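Local structure of DyP-type peroxidase (Thermobifida cellulosilytica, 4GS1) at residues P353-R356 against S357-Q361. The protein is a haem-containing DyP-type peroxidase that probably uses hydrogen peroxide to oxidise dyes and other organic substrates. Sequence-based numbering, arbitrary orientation.
With HEM (protoporphyrin IX containing Fe), chain F.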
ATOM      1  N   PRO B 353       0.130 -19.400  24.295  1.00 15.52           N
ATOM      2  CA  PRO B 353       0.626 -19.093  25.643  1.00 16.30           C
ATOM      3  C   PRO B 353       1.306 -17.734  25.762  1.00 15.62           C
ATOM      4  O   PRO B 353       1.205 -17.095  26.814  1.00 17.85           O
ATOM      5  CB  PRO B 353       1.644 -20.213  25.924  1.00 17.44           C
ATOM      6  CG  PRO B 353       1.942 -20.833  24.593  1.00 18.29           C
ATOM      7  CD  PRO B 353       0.710 -20.650  23.765  1.00 18.93           C
ATOM      8  N   VAL B 354       2.010 -17.310  24.724  1.00 13.38           N
ATOM      9  CA  VAL B 354       2.669 -16.010  24.755  1.00 13.30           C
ATOM     10  C   VAL B 354       1.641 -14.890  24.831  1.00 14.64           C
ATOM     11  O   VAL B 354       1.778 -13.973  25.646  1.00 13.89           O
ATOM     12  CB  VAL B 354       3.618 -15.828  23.552  1.00 13.39           C
ATOM     13  CG1 VAL B 354       4.195 -14.411  23.535  1.00 14.65           C
ATOM     14  CG2 VAL B 354       4.742 -16.875  23.611  1.00 15.03           C
ATOM     15  N   GLN B 355       0.597 -14.971  24.008  1.00 14.03           N
ATOM     16  CA  GLN B 355      -0.454 -13.950  24.042  1.00 14.29           C
ATOM     17  C   GLN B 355      -1.141 -13.949  25.410  1.00 17.04           C
ATOM     18  O   GLN B 355      -1.449 -12.885  25.952  1.00 15.35           O
ATOM     19  CB  GLN B 355      -1.470 -14.158  22.910  1.00 15.30           C
ATOM     20  CG  GLN B 355      -2.701 -13.219  22.955  1.00 14.91           C
ATOM     21  CD  GLN B 355      -2.396 -11.770  22.592  1.00 17.68           C
ATOM     22  OE1 GLN B 355      -1.240 -11.397  22.370  1.00 17.48           O
ATOM     23  NE2 GLN B 355      -3.440 -10.938  22.543  1.00 18.04           N
ATOM     24  N   ARG B 356      -1.363 -15.134  25.977  1.00 15.09           N
ATOM     25  CA  ARG B 356      -1.895 -15.221  27.343  1.00 16.02           C
ATOM     26  C   ARG B 356      -1.031 -14.452  28.335  1.00 17.79           C
ATOM     27  O   ARG B 356      -1.551 -13.731  29.190  1.00 15.17           O
ATOM     28  CB  ARG B 356      -2.026 -16.678  27.797  1.00 19.45           C
ATOM     29  CG  ARG B 356      -3.190 -17.413  27.175  1.00 29.78           C
ATOM     30  CD  ARG B 356      -3.759 -18.439  28.145  1.00 39.50           C
ATOM     31  NE  ARG B 356      -5.217 -18.448  28.090  1.00 55.21           N
ATOM     32  CZ  ARG B 356      -5.931 -19.301  27.365  1.00 57.19           C
ATOM     33  NH1 ARG B 356      -5.321 -20.230  26.640  1.00 60.61           N
ATOM     34  NH2 ARG B 356      -7.256 -19.231  27.371  1.00 49.47           N
ATOM     35  N   SER B 357       0.288 -14.609  28.231  1.00 14.99           N
ATOM     36  CA  SER B 357       1.197 -13.871  29.114  1.00 12.20           C
ATOM     37  C   SER B 357       1.111 -12.358  28.898  1.00 13.54           C
ATOM     38  O   SER B 357       1.081 -11.587  29.857  1.00 14.52           O
ATOM     39  CB  SER B 357       2.646 -14.345  28.955  1.00 15.20           C
ATOM     40  OG  SER B 357       2.796 -15.684  29.405  1.00 19.55           O
ATOM     41  N   LEU B 358       1.068 -11.922  27.643  1.00 11.76           N
ATOM     42  CA  LEU B 358       1.036 -10.482  27.384  1.00 13.59           C
ATOM     43  C   LEU B 358      -0.225  -9.866  27.975  1.00 14.76           C
ATOM     44  O   LEU B 358      -0.193  -8.780  28.557  1.00 14.42           O
ATOM     45  CB  LEU B 358       1.117 -10.187  25.886  1.00 13.12           C
ATOM     46  CG  LEU B 358       2.330 -10.747  25.145  1.00 12.66           C
ATOM     47  CD1 LEU B 358       2.251 -10.371  23.658  1.00 13.35           C
ATOM     48  CD2 LEU B 358       3.648 -10.276  25.768  1.00 13.87           C
ATOM     49  N   VAL B 359      -1.337 -10.576  27.841  1.00 14.70           N
ATOM     50  CA  VAL B 359      -2.606 -10.081  28.350  1.00 12.87           C
ATOM     51  C   VAL B 359      -2.670 -10.160  29.869  1.00 17.82           C
ATOM     52  O   VAL B 359      -2.960  -9.168  30.540  1.00 17.94           O
ATOM     53  CB  VAL B 359      -3.789 -10.882  27.730  1.00 13.67           C
ATOM     54  CG1 VAL B 359      -5.105 -10.456  28.358  1.00 20.43           C
ATOM     55  CG2 VAL B 359      -3.828 -10.677  26.230  1.00 18.02           C
ATOM     56  N   GLU B 360      -2.381 -11.336  30.419  1.00 14.73           N
ATOM     57  CA  GLU B 360      -2.580 -11.564  31.853  1.00 17.33           C
ATOM     58  C   GLU B 360      -1.512 -10.957  32.755  1.00 18.66           C
ATOM     59  O   GLU B 360      -1.767 -10.699  33.934  1.00 19.40           O
ATOM     60  CB  GLU B 360      -2.727 -13.065  32.138  1.00 18.72           C
ATOM     61  CG  GLU B 360      -3.939 -13.691  31.453  1.00 20.45           C
ATOM     62  CD  GLU B 360      -3.950 -15.210  31.528  1.00 37.13           C
ATOM     63  OE1 GLU B 360      -3.109 -15.785  32.255  1.00 34.91           O
ATOM     64  OE2 GLU B 360      -4.801 -15.827  30.847  1.00 38.44           O
ATOM     65  N   GLN B 361      -0.321 -10.726  32.216  1.00 15.21           N
ATOM     66  CA  GLN B 361       0.742 -10.133  33.018  1.00 15.26           C
ATOM     67  C   GLN B 361       0.954  -8.649  32.733  1.00 17.03           C
ATOM     68  O   GLN B 361       1.896  -8.048  33.241  1.00 18.03           O
ATOM     69  CB  GLN B 361       2.046 -10.929  32.864  1.00 16.21           C
ATOM     70  CG  GLN B 361       1.880 -12.402  33.227  1.00 18.45           C
ATOM     71  CD  GLN B 361       3.157 -13.196  33.051  1.00 31.00           C
ATOM     72  OE1 GLN B 361       3.214 -14.129  32.252  1.00 46.27           O
ATOM     73  NE2 GLN B 361       4.187 -12.838  33.809  1.00 43.58           N
TER
HETATM   74  CHA HEM F 501       9.649  -9.348  20.424  1.00 13.21           C
HETATM   75  CHB HEM F 501       7.132  -5.550  18.784  1.00 14.95           C
HETATM   76  CHC HEM F 501       2.990  -8.057  19.186  1.00 13.98           C
HETATM   77  CHD HEM F 501       5.533 -12.008  20.428  1.00 13.83           C
HETATM   78  C1A HEM F 501       9.310  -8.103  19.970  1.00 12.00           C
HETATM   79  C2A HEM F 501      10.242  -7.020  19.778  1.00 11.76           C
HETATM   80  C3A HEM F 501       9.541  -5.970  19.326  1.00 10.70           C
HETATM   81  C4A HEM F 501       8.159  -6.363  19.213  1.00 12.10           C
HETATM   82  CMA HEM F 501      10.092  -4.568  18.967  1.00 11.22           C
HETATM   83  CAA HEM F 501      11.767  -7.103  20.063  1.00 12.01           C
HETATM   84  CBA HEM F 501      12.572  -7.484  18.808  1.00 12.04           C
HETATM   85  CGA HEM F 501      12.359  -8.915  18.395  1.00 14.62           C
HETATM   86  O1A HEM F 501      12.934  -9.831  19.057  1.00 14.76           O
HETATM   87  O2A HEM F 501      11.633  -9.148  17.395  1.00 15.45           O
HETATM   88  C1B HEM F 501       5.799  -5.891  18.770  1.00 14.54           C
HETATM   89  C2B HEM F 501       4.715  -4.997  18.430  1.00 13.19           C
HETATM   90  C3B HEM F 501       3.563  -5.676  18.550  1.00 12.59           C
HETATM   91  C4B HEM F 501       3.885  -7.032  18.956  1.00 13.94           C
HETATM   92  CMB HEM F 501       4.935  -3.514  18.046  1.00 17.61           C
HETATM   93  CAB HEM F 501       2.111  -5.200  18.289  1.00 14.53           C
HETATM   94  CBB HEM F 501       1.814  -4.165  17.477  1.00 19.01           C
HETATM   95  C1C HEM F 501       3.322  -9.347  19.561  1.00 13.57           C
HETATM   96  C2C HEM F 501       2.392 -10.443  19.802  1.00 12.66           C
HETATM   97  C3C HEM F 501       3.103 -11.541  20.130  1.00 14.49           C
HETATM   98  C4C HEM F 501       4.495 -11.156  20.132  1.00 16.72           C
HETATM   99  CMC HEM F 501       0.861 -10.325  19.637  1.00 18.25           C
HETATM  100  CAC HEM F 501       2.648 -12.982  20.492  1.00 14.90           C
HETATM  101  CBC HEM F 501       1.431 -13.313  20.932  1.00 24.46           C
HETATM  102  C1D HEM F 501       6.853 -11.653  20.516  1.00 12.59           C
HETATM  103  C2D HEM F 501       7.923 -12.577  20.807  1.00 13.85           C
HETATM  104  C3D HEM F 501       9.193 -11.750  20.820  1.00 12.26           C
HETATM  105  C4D HEM F 501       8.782 -10.403  20.511  1.00 14.64           C
HETATM  106  CMD HEM F 501       7.822 -14.097  21.076  1.00 16.31           C
HETATM  107  CAD HEM F 501      10.615 -12.269  21.086  1.00 13.02           C
HETATM  108  CBD HEM F 501      10.842 -12.405  22.593  1.00 16.38           C
HETATM  109  CGD HEM F 501      12.235 -12.958  22.806  1.00 15.61           C
HETATM  110  O1D HEM F 501      13.181 -12.148  23.014  1.00 16.22           O
HETATM  111  O2D HEM F 501      12.412 -14.203  22.738  1.00 19.48           O
HETATM  112  NA  HEM F 501       8.037  -7.687  19.618  1.00 12.87           N
HETATM  113  NB  HEM F 501       5.260  -7.128  19.092  1.00 12.76           N
HETATM  114  NC  HEM F 501       4.608  -9.813  19.790  1.00 13.66           N
HETATM  115  ND  HEM F 501       7.396 -10.377  20.340  1.00 12.00           N
HETATM  116 FE   HEM F 501       6.321  -8.735  19.815  1.00 13.68          FE
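Gln-355 swings CG to the far side from its own amide nitrogen (chi1 174°) and then bends at chi2, which sends its side chain at a slant across that of Val-359 one helical turn on, NE2 coming 3.7 Å from CG2 of the valine. The other end of the amide faces the haem: OE1 lies 3.6 Å from CBC, the vinyl end, and as close to the methyl CMC. Val-354 and Leu-358 both come over the same face of the haem. CD1 of Leu-358 sits above the pyrrole ring, 3.8 Å from C3C, while CG1 of Val-354 slants down toward the neighbouring vinyl group, reaching CAC at 3.7 Å; between them the two side chains touch loosely, CG1 to CG. Replacing Gln-355 with an alanine would probably open a gap beside the vinyl and methyl groups and strip Val-359 CG2 of its amide neighbour.

Four i to i+4 bonds run through most of helix 351-360, among them Leu-358 N to Val-354 O at 2.9 Å. Buried Ser-357 OG is satisfied by Asn-312 OD1, and Leu-358 also packs on His-303 and Leu-306 of helix 303-307. On the exposed side, Arg-356 and Glu-360 run side by side; OE2 approaches the guanidinium at its edge, but NE to OE2 is a long salt bridge of 3.8 Å, the two planes 54° apart. The chemistry is thus divided: a mostly apolar face bearing one amide meets the haem, while the long salt bridge lies at the exposed surface, where solvent would probably weaken it.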